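Local coordinates for protein prephenate dehydratase (Arthrobacter aurescens, PDB 3MWB) that probably converts prephenate to phenylpyruvate, carbon dioxide and water in phenylalanine biosynthesis, and binds L-phenylalanine at its ACT domain, at residues H113-C118 with A129-G134; A73-Q78 with T203-L208; T17-A22 with T182-V187. One frame throughout, in Å; residues are numbered along the deposited sequence.

Interaction 1. Residues H113-C118 with A129-G134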
ATOM      1  N   HIS A 113     -24.037  26.126 -19.634  1.00 34.19           N
ATOM      2  CA  HIS A 113     -22.978  26.315 -18.635  1.00 33.10           C
ATOM      3  C   HIS A 113     -22.866  27.772 -18.174  1.00 32.65           C
ATOM      4  O   HIS A 113     -22.602  28.041 -17.002  1.00 32.68           O
ATOM      5  CB  HIS A 113     -21.638  25.835 -19.198  1.00 32.84           C
ATOM      6  CG  HIS A 113     -21.577  24.352 -19.424  1.00 33.26           C
ATOM      7  ND1 HIS A 113     -20.397  23.685 -19.673  1.00 32.08           N
ATOM      8  CD2 HIS A 113     -22.550  23.405 -19.416  1.00 34.72           C
ATOM      9  CE1 HIS A 113     -20.646  22.395 -19.821  1.00 34.62           C
ATOM     10  NE2 HIS A 113     -21.944  22.196 -19.670  1.00 32.01           N
ATOM     11  N   ALA A 114     -23.050  28.699 -19.110  1.00 32.38           N
ATOM     12  CA  ALA A 114     -23.082  30.124 -18.783  1.00 33.06           C
ATOM     13  C   ALA A 114     -24.348  30.470 -17.984  1.00 32.93           C
ATOM     14  O   ALA A 114     -24.281  31.123 -16.930  1.00 32.95           O
ATOM     15  CB  ALA A 114     -22.992  30.964 -20.045  1.00 33.41           C
ATOM     16  N   TRP A 115     -25.491  30.011 -18.482  1.00 33.90           N
ATOM     17  CA  TRP A 115     -26.766  30.259 -17.822  1.00 35.51           C
ATOM     18  C   TRP A 115     -26.717  29.887 -16.350  1.00 35.51           C
ATOM     19  O   TRP A 115     -27.057  30.705 -15.496  1.00 36.17           O
ATOM     20  CB  TRP A 115     -27.911  29.507 -18.513  1.00 37.64           C
ATOM     21  CG  TRP A 115     -29.241  29.772 -17.865  1.00 40.23           C
ATOM     22  CD1 TRP A 115     -29.953  28.916 -17.076  1.00 43.15           C
ATOM     23  CD2 TRP A 115     -29.992  30.993 -17.916  1.00 42.86           C
ATOM     24  NE1 TRP A 115     -31.111  29.519 -16.646  1.00 46.63           N
ATOM     25  CE2 TRP A 115     -31.161  30.796 -17.143  1.00 46.23           C
ATOM     26  CE3 TRP A 115     -29.798  32.231 -18.544  1.00 42.11           C
ATOM     27  CZ2 TRP A 115     -32.132  31.793 -16.984  1.00 48.18           C
ATOM     28  CZ3 TRP A 115     -30.755  33.213 -18.388  1.00 44.09           C
ATOM     29  CH2 TRP A 115     -31.916  32.986 -17.620  1.00 47.42           C
ATOM     30  N   ALA A 116     -26.262  28.667 -16.067  1.00 35.88           N
ATOM     31  CA  ALA A 116     -26.248  28.107 -14.713  1.00 37.38           C
ATOM     32  C   ALA A 116     -25.390  28.913 -13.732  1.00 37.09           C
ATOM     33  O   ALA A 116     -25.563  28.813 -12.519  1.00 39.05           O
ATOM     34  CB  ALA A 116     -25.771  26.648 -14.758  1.00 38.39           C
ATOM     35  N   GLN A 117     -24.457  29.697 -14.267  1.00 35.34           N
ATOM     36  CA  GLN A 117     -23.565  30.510 -13.439  1.00 35.97           C
ATOM     37  C   GLN A 117     -23.980  31.966 -13.330  1.00 34.27           C
ATOM     38  O   GLN A 117     -23.278  32.732 -12.691  1.00 35.22           O
ATOM     39  CB  GLN A 117     -22.164  30.527 -14.026  1.00 36.80           C
ATOM     40  CG  GLN A 117     -21.429  29.233 -14.001  1.00 39.20           C
ATOM     41  CD  GLN A 117     -20.046  29.435 -14.530  1.00 40.78           C
ATOM     42  OE1 GLN A 117     -19.238  30.144 -13.925  1.00 43.32           O
ATOM     43  NE2 GLN A 117     -19.764  28.841 -15.679  1.00 40.69           N
ATOM     44  N   CYS A 118     -25.058  32.357 -14.001  1.00 32.43           N
ATOM     45  CA  CYS A 118     -25.523  33.742 -13.970  1.00 31.41           C
ATOM     46  C   CYS A 118     -26.880  33.886 -13.298  1.00 32.15           C
ATOM     47  O   CYS A 118     -27.516  34.934 -13.393  1.00 31.66           O
ATOM     48  CB  CYS A 118     -25.567  34.329 -15.383  1.00 31.15           C
ATOM     49  SG  CYS A 118     -23.927  34.550 -16.086  1.00 30.23           S
ATOM     50  N   ALA A 129     -37.601  36.764 -17.256  1.00 52.91           N
ATOM     51  CA  ALA A 129     -36.934  36.370 -18.474  1.00 51.68           C
ATOM     52  C   ALA A 129     -36.816  34.853 -18.564  1.00 51.32           C
ATOM     53  O   ALA A 129     -36.578  34.179 -17.562  1.00 51.75           O
ATOM     54  CB  ALA A 129     -35.575  37.019 -18.556  1.00 50.29           C
ATOM     55  N   ASP A 130     -36.998  34.322 -19.766  1.00 50.82           N
ATOM     56  CA  ASP A 130     -36.855  32.889 -19.998  1.00 50.49           C
ATOM     57  C   ASP A 130     -35.563  32.570 -20.735  1.00 48.77           C
ATOM     58  O   ASP A 130     -35.154  33.291 -21.642  1.00 47.75           O
ATOM     59  CB  ASP A 130     -38.056  32.350 -20.770  1.00 51.53           C
ATOM     60  CG  ASP A 130     -39.351  32.579 -20.040  1.00 54.08           C
ATOM     61  OD1 ASP A 130     -39.407  32.286 -18.829  1.00 56.48           O
ATOM     62  OD2 ASP A 130     -40.306  33.073 -20.668  1.00 56.28           O
ATOM     63  N   TYR A 131     -34.926  31.485 -20.313  1.00 48.56           N
ATOM     64  CA  TYR A 131     -33.702  31.000 -20.930  1.00 47.43           C
ATOM     65  C   TYR A 131     -33.995  30.277 -22.241  1.00 47.18           C
ATOM     66  O   TYR A 131     -34.852  29.393 -22.294  1.00 48.25           O
ATOM     67  CB  TYR A 131     -32.959  30.096 -19.939  1.00 47.16           C
ATOM     68  CG  TYR A 131     -31.814  29.289 -20.511  1.00 46.42           C
ATOM     69  CD1 TYR A 131     -30.768  29.900 -21.201  1.00 45.57           C
ATOM     70  CD2 TYR A 131     -31.772  27.912 -20.333  1.00 46.71           C
ATOM     71  CE1 TYR A 131     -29.729  29.156 -21.719  1.00 45.09           C
ATOM     72  CE2 TYR A 131     -30.739  27.160 -20.838  1.00 47.47           C
ATOM     73  CZ  TYR A 131     -29.715  27.785 -21.528  1.00 45.38           C
ATOM     74  OH  TYR A 131     -28.699  27.021 -22.027  1.00 44.73           O
ATOM     75  N   VAL A 132     -33.308  30.682 -23.306  1.00 46.14           N
ATOM     76  CA  VAL A 132     -33.364  29.960 -24.580  1.00 45.65           C
ATOM     77  C   VAL A 132     -31.993  29.337 -24.814  1.00 44.31           C
ATOM     78  O   VAL A 132     -31.011  30.061 -25.034  1.00 43.87           O
ATOM     79  CB  VAL A 132     -33.773  30.869 -25.769  1.00 45.89           C
ATOM     80  CG1 VAL A 132     -33.753  30.096 -27.084  1.00 45.97           C
ATOM     81  CG2 VAL A 132     -35.156  31.447 -25.542  1.00 47.32           C
ATOM     82  N   PRO A 133     -31.913  27.994 -24.738  1.00 43.50           N
ATOM     83  CA  PRO A 133     -30.628  27.288 -24.830  1.00 42.11           C
ATOM     84  C   PRO A 133     -29.930  27.524 -26.172  1.00 40.61           C
ATOM     85  O   PRO A 133     -30.574  27.467 -27.215  1.00 40.17           O
ATOM     86  CB  PRO A 133     -31.021  25.816 -24.672  1.00 42.54           C
ATOM     87  CG  PRO A 133     -32.371  25.849 -23.999  1.00 44.59           C
ATOM     88  CD  PRO A 133     -33.041  27.066 -24.539  1.00 44.47           C
ATOM     89  N   GLY A 134     -28.634  27.818 -26.124  1.00 39.04           N
ATOM     90  CA  GLY A 134     -27.841  28.062 -27.326  1.00 38.77           C
ATOM     91  C   GLY A 134     -26.747  27.016 -27.466  1.00 37.93           C
ATOM     92  O   GLY A 134     -26.421  26.339 -26.494  1.00 38.08           O
TER
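The indole of Trp-115 and the phenol ring of Tyr-131 lie face against face, and the opposite face of the tyrosine ring is occupied by the backbone N of Pro-133, 3.8 Å above its plane. The pair forms an offset stack: the five-membered ring of Trp-115 sits 4.0 Å from the Tyr-131 ring, centroid to centroid, with the planes 13° apart. Because the two side chains run past each other in opposite directions, each methylene finds the partner's ring. Tyr-131 CB stands over the six-membered ring of Trp-115, 3.5 Å from its centroid, while Trp-115 CB lies 3.9 Å from the centroid of the Tyr-131 ring, so two CH-pi contacts flank the stack. In both residues CG is anti to the backbone N (chi1 -179° in Trp-115, 168° in Tyr-131), which extends each ring across the gap between helix 112-115 and strand 130-133, outermost in its sheet within this chain. The Tyr-131 hydroxyl hydrogen-bonds Thr-110 O on strand 107-110, and Thr-38 of a second subunit packs on Tyr-131. The contact is held by dispersion and CH-pi attraction, with no hydrogen bond across it, and the phenol's polar end is fixed separately to the sheet.

Interaction 2. Residues A73-Q78 with T203-L208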
ATOM      1  N   ALA A  73     -10.146  12.620 -26.433  1.00 23.03           N
ATOM      2  CA  ALA A  73      -9.367  12.803 -27.677  1.00 23.96           C
ATOM      3  C   ALA A  73      -7.855  12.613 -27.476  1.00 24.51           C
ATOM      4  O   ALA A  73      -7.172  12.002 -28.319  1.00 25.77           O
ATOM      5  CB  ALA A  73      -9.660  14.160 -28.288  1.00 22.97           C
ATOM      6  N   ILE A  74      -7.340  13.111 -26.349  1.00 24.91           N
ATOM      7  CA  ILE A  74      -5.899  13.067 -26.073  1.00 25.77           C
ATOM      8  C   ILE A  74      -5.448  11.716 -25.525  1.00 26.29           C
ATOM      9  O   ILE A  74      -4.258  11.500 -25.295  1.00 26.74           O
ATOM     10  CB  ILE A  74      -5.445  14.212 -25.116  1.00 25.75           C
ATOM     11  CG1 ILE A  74      -6.051  14.038 -23.711  1.00 25.12           C
ATOM     12  CG2 ILE A  74      -5.839  15.568 -25.706  1.00 26.05           C
ATOM     13  CD1 ILE A  74      -5.494  15.022 -22.676  1.00 26.67           C
ATOM     14  N   ALA A  75      -6.409  10.815 -25.328  1.00 26.89           N
ATOM     15  CA  ALA A  75      -6.152   9.495 -24.741  1.00 27.73           C
ATOM     16  C   ALA A  75      -5.998   8.414 -25.788  1.00 28.19           C
ATOM     17  O   ALA A  75      -5.714   7.266 -25.460  1.00 28.79           O
ATOM     18  CB  ALA A  75      -7.256   9.126 -23.814  1.00 28.53           C
ATOM     19  N   THR A  76      -6.211   8.758 -27.053  1.00 30.93           N
ATOM     20  CA  THR A  76      -6.141   7.746 -28.117  1.00 32.69           C
ATOM     21  C   THR A  76      -5.616   8.383 -29.369  1.00 30.97           C
ATOM     22  O   THR A  76      -5.722   9.593 -29.530  1.00 29.49           O
ATOM     23  CB  THR A  76      -7.527   7.133 -28.472  1.00 35.62           C
ATOM     24  OG1 THR A  76      -8.510   8.174 -28.581  1.00 36.61           O
ATOM     25  CG2 THR A  76      -7.972   6.112 -27.449  1.00 39.12           C
ATOM     26  N   GLY A  77      -5.044   7.558 -30.241  1.00 32.22           N
ATOM     27  CA  GLY A  77      -4.663   7.980 -31.582  1.00 32.26           C
ATOM     28  C   GLY A  77      -3.247   8.514 -31.609  1.00 31.07           C
ATOM     29  O   GLY A  77      -2.427   8.173 -30.750  1.00 30.99           O
ATOM     30  N   GLN A  78      -2.962   9.353 -32.595  1.00 30.34           N
ATOM     31  CA  GLN A  78      -1.627   9.888 -32.778  1.00 30.35           C
ATOM     32  C   GLN A  78      -1.122  10.584 -31.514  1.00 28.07           C
ATOM     33  O   GLN A  78      -1.886  11.246 -30.813  1.00 26.84           O
ATOM     34  CB  GLN A  78      -1.598  10.830 -33.995  1.00 31.38           C
ATOM     35  CG  GLN A  78      -2.075  10.187 -35.321  1.00 33.63           C
ATOM     36  CD  GLN A  78      -1.057   9.236 -35.933  1.00 38.10           C
ATOM     37  OE1 GLN A  78      -1.247   8.012 -35.931  1.00 40.88           O
ATOM     38  NE2 GLN A  78       0.023   9.792 -36.485  1.00 36.59           N
ATOM     39  N   THR A 203       1.664  15.385 -17.537  1.00 20.64           N
ATOM     40  CA  THR A 203       0.400  14.697 -17.801  1.00 20.20           C
ATOM     41  C   THR A 203       0.645  13.350 -18.488  1.00 20.17           C
ATOM     42  O   THR A 203       1.471  13.241 -19.413  1.00 21.04           O
ATOM     43  CB  THR A 203      -0.572  15.586 -18.661  1.00 20.83           C
ATOM     44  OG1 THR A 203      -0.793  16.851 -18.016  1.00 20.28           O
ATOM     45  CG2 THR A 203      -1.941  14.909 -18.861  1.00 19.67           C
ATOM     46  N   VAL A 204      -0.091  12.337 -18.043  1.00 20.24           N
ATOM     47  CA  VAL A 204      -0.058  11.005 -18.633  1.00 20.47           C
ATOM     48  C   VAL A 204      -1.456  10.399 -18.749  1.00 21.13           C
ATOM     49  O   VAL A 204      -2.379  10.772 -18.020  1.00 20.69           O
ATOM     50  CB  VAL A 204       0.810  10.012 -17.823  1.00 20.90           C
ATOM     51  CG1 VAL A 204       2.259  10.364 -17.925  1.00 21.60           C
ATOM     52  CG2 VAL A 204       0.341   9.913 -16.340  1.00 20.24           C
ATOM     53  N   VAL A 205      -1.600   9.448 -19.668  1.00 21.29           N
ATOM     54  CA  VAL A 205      -2.826   8.674 -19.746  1.00 21.68           C
ATOM     55  C   VAL A 205      -2.435   7.229 -19.566  1.00 21.78           C
ATOM     56  O   VAL A 205      -1.611   6.715 -20.333  1.00 22.80           O
ATOM     57  CB  VAL A 205      -3.570   8.879 -21.100  1.00 22.74           C
ATOM     58  CG1 VAL A 205      -4.712   7.814 -21.256  1.00 23.15           C
ATOM     59  CG2 VAL A 205      -4.110  10.304 -21.200  1.00 22.21           C
ATOM     60  N   VAL A 206      -2.988   6.585 -18.539  1.00 21.92           N
ATOM     61  CA  VAL A 206      -2.600   5.210 -18.188  1.00 21.81           C
ATOM     62  C   VAL A 206      -3.778   4.257 -18.384  1.00 23.55           C
ATOM     63  O   VAL A 206      -4.783   4.336 -17.662  1.00 22.49           O
ATOM     64  CB  VAL A 206      -2.043   5.100 -16.728  1.00 22.28           C
ATOM     65  CG1 VAL A 206      -1.457   3.704 -16.448  1.00 19.97           C
ATOM     66  CG2 VAL A 206      -1.006   6.230 -16.455  1.00 20.14           C
ATOM     67  N   PRO A 207      -3.651   3.354 -19.374  1.00 24.75           N
ATOM     68  CA  PRO A 207      -4.630   2.300 -19.597  1.00 25.83           C
ATOM     69  C   PRO A 207      -4.568   1.294 -18.454  1.00 26.50           C
ATOM     70  O   PRO A 207      -3.482   0.911 -18.013  1.00 27.18           O
ATOM     71  CB  PRO A 207      -4.161   1.645 -20.908  1.00 26.84           C
ATOM     72  CG  PRO A 207      -3.283   2.669 -21.565  1.00 27.18           C
ATOM     73  CD  PRO A 207      -2.612   3.377 -20.418  1.00 25.32           C
ATOM     74  N   LEU A 208      -5.726   0.884 -17.968  1.00 26.57           N
ATOM     75  CA  LEU A 208      -5.804  -0.177 -16.986  1.00 27.38           C
ATOM     76  C   LEU A 208      -5.655  -1.543 -17.666  1.00 29.29           C
ATOM     77  O   LEU A 208      -6.455  -1.892 -18.538  1.00 29.70           O
ATOM     78  CB  LEU A 208      -7.134  -0.079 -16.235  1.00 26.93           C
ATOM     79  CG  LEU A 208      -7.372  -1.000 -15.049  1.00 28.62           C
ATOM     80  CD1 LEU A 208      -6.411  -0.703 -13.899  1.00 30.60           C
ATOM     81  CD2 LEU A 208      -8.793  -0.850 -14.601  1.00 28.00           C
TER
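Val-205 meets Ala-75 where the antiparallel sheet of the ACT domain leans on the prephenate dehydratase region of the chain. Strand 200-207 is an inner strand of this sheet, flanked by strands 245-252 and 275-281, and the loop leaving helix 67-73 turns back beside it through a type I turn from Ala-73 to Thr-76. The closest pair of CA atoms, Ala-75 and Val-205, is 6.1 Å apart, near enough for a short branched side chain to span the interface.

The bond from CA to CB of Val-205 points toward the loop, and at CB the side chain divides into two methyls. CG1 is anti to the backbone N (chi1 168°) and makes the closest approach, 3.8 Å to Ala-75 CB; it also lies 4.1 Å from Ala-75 CA. CG2, placed beside the backbone N, is 4.2 Å from that same CA and 4.3 Å from Ile-74 O, so the fork of the valine rests against the backbone at Ala-75 as well as its methyl group. Phe-246 touches both Ala-75 and Val-205, and Leu-277 packs on Val-205 and Ile-74, so the neighbouring strands continue the apolar surface.

Polar links accompany this packing: Gly-77 O accepts a hydrogen bond from Arg-275 NH1 and Ile-74 O a weak one from Arg-275 NE, so one arginine ties both carbonyls to strand 275-281. Leu-208, just past the strand, touches bound phenylalanine, whereas the Val-205 side chain is about 13 Å from a bound phenylalanine. The Ile-74 side chain stays further off, its CG1 4.9 Å from Val-205 CG2.

Interaction 3. Residues T17-A22 with T182-V187; sequences TFTEAA and TRFILV
Phe-184 projects its ring from strand 182-187 onto helix 18-22, where Ala-22 and Thr-19 receive it. Its CG lies anti to the carbonyl carbon (chi1 -63°), and the ring is turned so that one face meets the methyl of Ala-22. Ala-22 CB is 3.5 Å from the ring centroid and 17° off the ring normal, a CH-pi contact displaced toward CE1 and CD1. The opposite face is taken by Thr-182 CG2, 3.3 Å above the plane, so the ring is held between a methyl of its own strand and a methyl of the helix.

Thr-19 approaches the other side of the ring's outline, at CE2. Its OG1 is 3.6 Å from Phe-184 CE2, at the ring edge and in plane, and its CG2 is 3.7 Å from that same carbon. A chi1 of -46° places OG1 beside the backbone N and CG2 anti to it, presenting both branches to CE2. The helix backbone arrives obliquely, with Thr-19 CA 3.5 Å from Phe-184 CE2 and Phe-18 O 3.7 Å from Phe-184 CZ.

This is helix-on-sheet packing within the alpha/beta fold of the prephenate dehydratase region, which by family relation resembles the type 2 periplasmic binding proteins: helix 18-23 lies against the mixed sheet containing strands 8-12, 54-60, 181-188 and 81-89. The short axes pass 9.9 Å apart. Met-56 of strand 54-60 touches Phe-184, and Val-88 of strand 81-89 touches Ala-22.

At the helix start, Thr-17 is the N-cap. Its OG1 accepts a weak but nearly straight bond from Glu-20 N, and the same oxygen is hydrogen-bonded with Pro-14 O.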
ATOM      1  N   THR A  17     -15.793  32.904 -28.693  1.00 29.46           N
ATOM      2  CA  THR A  17     -16.008  32.103 -27.483  1.00 29.41           C
ATOM      3  C   THR A  17     -14.964  32.422 -26.413  1.00 29.72           C
ATOM      4  O   THR A  17     -13.967  33.107 -26.669  1.00 29.17           O
ATOM      5  CB  THR A  17     -15.917  30.581 -27.785  1.00 28.55           C
ATOM      6  OG1 THR A  17     -14.697  30.317 -28.492  1.00 28.57           O
ATOM      7  CG2 THR A  17     -17.099  30.122 -28.664  1.00 29.86           C
ATOM      8  N   PHE A  18     -15.192  31.902 -25.207  1.00 29.50           N
ATOM      9  CA  PHE A  18     -14.183  31.943 -24.163  1.00 30.34           C
ATOM     10  C   PHE A  18     -12.899  31.226 -24.594  1.00 29.01           C
ATOM     11  O   PHE A  18     -11.798  31.651 -24.255  1.00 30.29           O
ATOM     12  CB  PHE A  18     -14.751  31.355 -22.858  1.00 30.48           C
ATOM     13  CG  PHE A  18     -15.702  32.275 -22.177  1.00 33.10           C
ATOM     14  CD1 PHE A  18     -17.046  32.342 -22.582  1.00 33.75           C
ATOM     15  CD2 PHE A  18     -15.249  33.138 -21.179  1.00 35.80           C
ATOM     16  CE1 PHE A  18     -17.932  33.238 -21.963  1.00 36.12           C
ATOM     17  CE2 PHE A  18     -16.122  34.033 -20.554  1.00 38.29           C
ATOM     18  CZ  PHE A  18     -17.470  34.074 -20.943  1.00 37.74           C
ATOM     19  N   THR A  19     -13.047  30.158 -25.374  1.00 27.60           N
ATOM     20  CA  THR A  19     -11.876  29.460 -25.914  1.00 26.51           C
ATOM     21  C   THR A  19     -10.981  30.379 -26.763  1.00 26.33           C
ATOM     22  O   THR A  19      -9.773  30.427 -26.538  1.00 27.17           O
ATOM     23  CB  THR A  19     -12.268  28.189 -26.674  1.00 25.21           C
ATOM     24  OG1 THR A  19     -13.217  27.446 -25.892  1.00 26.69           O
ATOM     25  CG2 THR A  19     -11.057  27.310 -26.920  1.00 24.77           C
ATOM     26  N   GLU A  20     -11.555  31.099 -27.720  1.00 48.28           N
ATOM     27  CA  GLU A  20     -10.744  32.027 -28.514  1.00 48.60           C
ATOM     28  C   GLU A  20     -10.051  33.065 -27.623  1.00 48.90           C
ATOM     29  O   GLU A  20      -8.844  33.289 -27.738  1.00 47.11           O
ATOM     30  CB  GLU A  20     -11.553  32.727 -29.605  1.00 51.31           C
ATOM     31  CG  GLU A  20     -10.701  33.751 -30.350  1.00 52.75           C
ATOM     32  CD  GLU A  20     -11.220  34.126 -31.725  1.00 55.28           C
ATOM     33  OE1 GLU A  20     -12.414  34.482 -31.870  1.00 56.21           O
ATOM     34  OE2 GLU A  20     -10.398  34.086 -32.661  1.00 55.49           O
ATOM     35  N   ALA A  21     -10.830  33.686 -26.735  1.00 50.59           N
ATOM     36  CA  ALA A  21     -10.301  34.661 -25.771  1.00 51.54           C
ATOM     37  C   ALA A  21      -9.052  34.141 -25.068  1.00 48.39           C
ATOM     38  O   ALA A  21      -8.108  34.884 -24.861  1.00 48.94           O
ATOM     39  CB  ALA A  21     -11.380  35.064 -24.751  1.00 53.32           C
ATOM     40  N   ALA A  22      -9.054  32.849 -24.743  1.00 45.89           N
ATOM     41  CA  ALA A  22      -7.927  32.175 -24.088  1.00 43.69           C
ATOM     42  C   ALA A  22      -6.713  31.994 -24.998  1.00 42.53           C
ATOM     43  O   ALA A  22      -5.585  32.219 -24.580  1.00 42.40           O
ATOM     44  CB  ALA A  22      -8.375  30.826 -23.545  1.00 42.14           C
ATOM     45  N   THR A 182     -11.526  28.952 -16.426  1.00 26.99           N
ATOM     46  CA  THR A 182     -11.461  27.782 -17.286  1.00 26.44           C
ATOM     47  C   THR A 182     -10.002  27.390 -17.482  1.00 25.87           C
ATOM     48  O   THR A 182      -9.135  28.246 -17.692  1.00 26.20           O
ATOM     49  CB  THR A 182     -12.131  28.058 -18.658  1.00 25.67           C
ATOM     50  OG1 THR A 182     -13.492  28.443 -18.443  1.00 25.22           O
ATOM     51  CG2 THR A 182     -12.093  26.798 -19.580  1.00 25.01           C
ATOM     52  N   ARG A 183      -9.727  26.100 -17.386  1.00 25.20           N
ATOM     53  CA  ARG A 183      -8.408  25.604 -17.671  1.00 24.17           C
ATOM     54  C   ARG A 183      -8.394  25.124 -19.114  1.00 23.47           C
ATOM     55  O   ARG A 183      -9.282  24.373 -19.545  1.00 22.65           O
ATOM     56  CB  ARG A 183      -8.041  24.488 -16.712  1.00 25.29           C
ATOM     57  CG  ARG A 183      -6.544  24.230 -16.615  1.00 26.82           C
ATOM     58  CD  ARG A 183      -6.221  23.144 -15.605  1.00 28.94           C
ATOM     59  NE  ARG A 183      -4.970  22.557 -16.035  1.00 32.33           N
ATOM     60  CZ  ARG A 183      -4.796  21.306 -16.430  1.00 28.62           C
ATOM     61  NH1 ARG A 183      -5.764  20.408 -16.364  1.00 29.79           N
ATOM     62  NH2 ARG A 183      -3.607  20.949 -16.829  1.00 31.84           N
ATOM     63  N   PHE A 184      -7.413  25.612 -19.862  1.00 22.52           N
ATOM     64  CA  PHE A 184      -7.198  25.208 -21.241  1.00 21.96           C
ATOM     65  C   PHE A 184      -5.825  24.548 -21.380  1.00 21.70           C
ATOM     66  O   PHE A 184      -4.932  24.788 -20.564  1.00 22.42           O
ATOM     67  CB  PHE A 184      -7.235  26.437 -22.176  1.00 21.57           C
ATOM     68  CG  PHE A 184      -8.560  27.162 -22.202  1.00 21.76           C
ATOM     69  CD1 PHE A 184      -8.835  28.182 -21.269  1.00 23.08           C
ATOM     70  CD2 PHE A 184      -9.508  26.869 -23.181  1.00 20.34           C
ATOM     71  CE1 PHE A 184     -10.048  28.879 -21.299  1.00 23.39           C
ATOM     72  CE2 PHE A 184     -10.731  27.546 -23.229  1.00 23.13           C
ATOM     73  CZ  PHE A 184     -11.001  28.568 -22.284  1.00 24.14           C
ATOM     74  N   ILE A 185      -5.654  23.757 -22.436  1.00 21.13           N
ATOM     75  CA  ILE A 185      -4.349  23.209 -22.783  1.00 21.71           C
ATOM     76  C   ILE A 185      -4.047  23.477 -24.251  1.00 21.71           C
ATOM     77  O   ILE A 185      -4.942  23.503 -25.100  1.00 22.60           O
ATOM     78  CB  ILE A 185      -4.203  21.679 -22.440  1.00 21.43           C
ATOM     79  CG1 ILE A 185      -5.373  20.871 -23.025  1.00 21.29           C
ATOM     80  CG2 ILE A 185      -4.052  21.485 -20.935  1.00 22.48           C
ATOM     81  CD1 ILE A 185      -5.214  19.358 -22.949  1.00 21.71           C
ATOM     82  N   LEU A 186      -2.782  23.723 -24.538  1.00 21.67           N
ATOM     83  CA  LEU A 186      -2.323  23.927 -25.910  1.00 21.77           C
ATOM     84  C   LEU A 186      -1.540  22.684 -26.304  1.00 21.32           C
ATOM     85  O   LEU A 186      -0.561  22.339 -25.674  1.00 22.22           O
ATOM     86  CB  LEU A 186      -1.421  25.165 -25.998  1.00 21.42           C
ATOM     87  CG  LEU A 186      -0.985  25.693 -27.371  1.00 22.51           C
ATOM     88  CD1 LEU A 186      -2.175  26.225 -28.190  1.00 21.57           C
ATOM     89  CD2 LEU A 186       0.065  26.804 -27.179  1.00 21.15           C
ATOM     90  N   VAL A 187      -1.991  22.010 -27.345  1.00 20.92           N
ATOM     91  CA  VAL A 187      -1.499  20.684 -27.651  1.00 21.76           C
ATOM     92  C   VAL A 187      -0.807  20.632 -29.014  1.00 21.95           C
ATOM     93  O   VAL A 187      -1.370  21.079 -29.990  1.00 21.78           O
ATOM     94  CB  VAL A 187      -2.668  19.687 -27.611  1.00 22.09           C
ATOM     95  CG1 VAL A 187      -2.165  18.294 -27.859  1.00 23.29           C
ATOM     96  CG2 VAL A 187      -3.379  19.772 -26.236  1.00 22.43           C
TER

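Overall arrangement
Interactions 1 and 3 belong to the prephenate dehydratase region but use different sheets: interaction 1 sets a helix against the outermost strand of its sheet within this chain and borders a second subunit, whereas interaction 3 packs a helix on an inner strand and is fully buried, near the centre of the chain. Interaction 2 is also buried, yet it joins that region to the ACT domain. Strands 181-188 and 200-207, used by interactions 3 and 2, are consecutive in the chain. The nearest atoms of these two interactions are about 4 Å apart, without touching. Chemically, interaction 1 stacks two aromatic rings, interaction 3 lays a methyl on one ring, and interaction 2 rests mainly on small aliphatic groups.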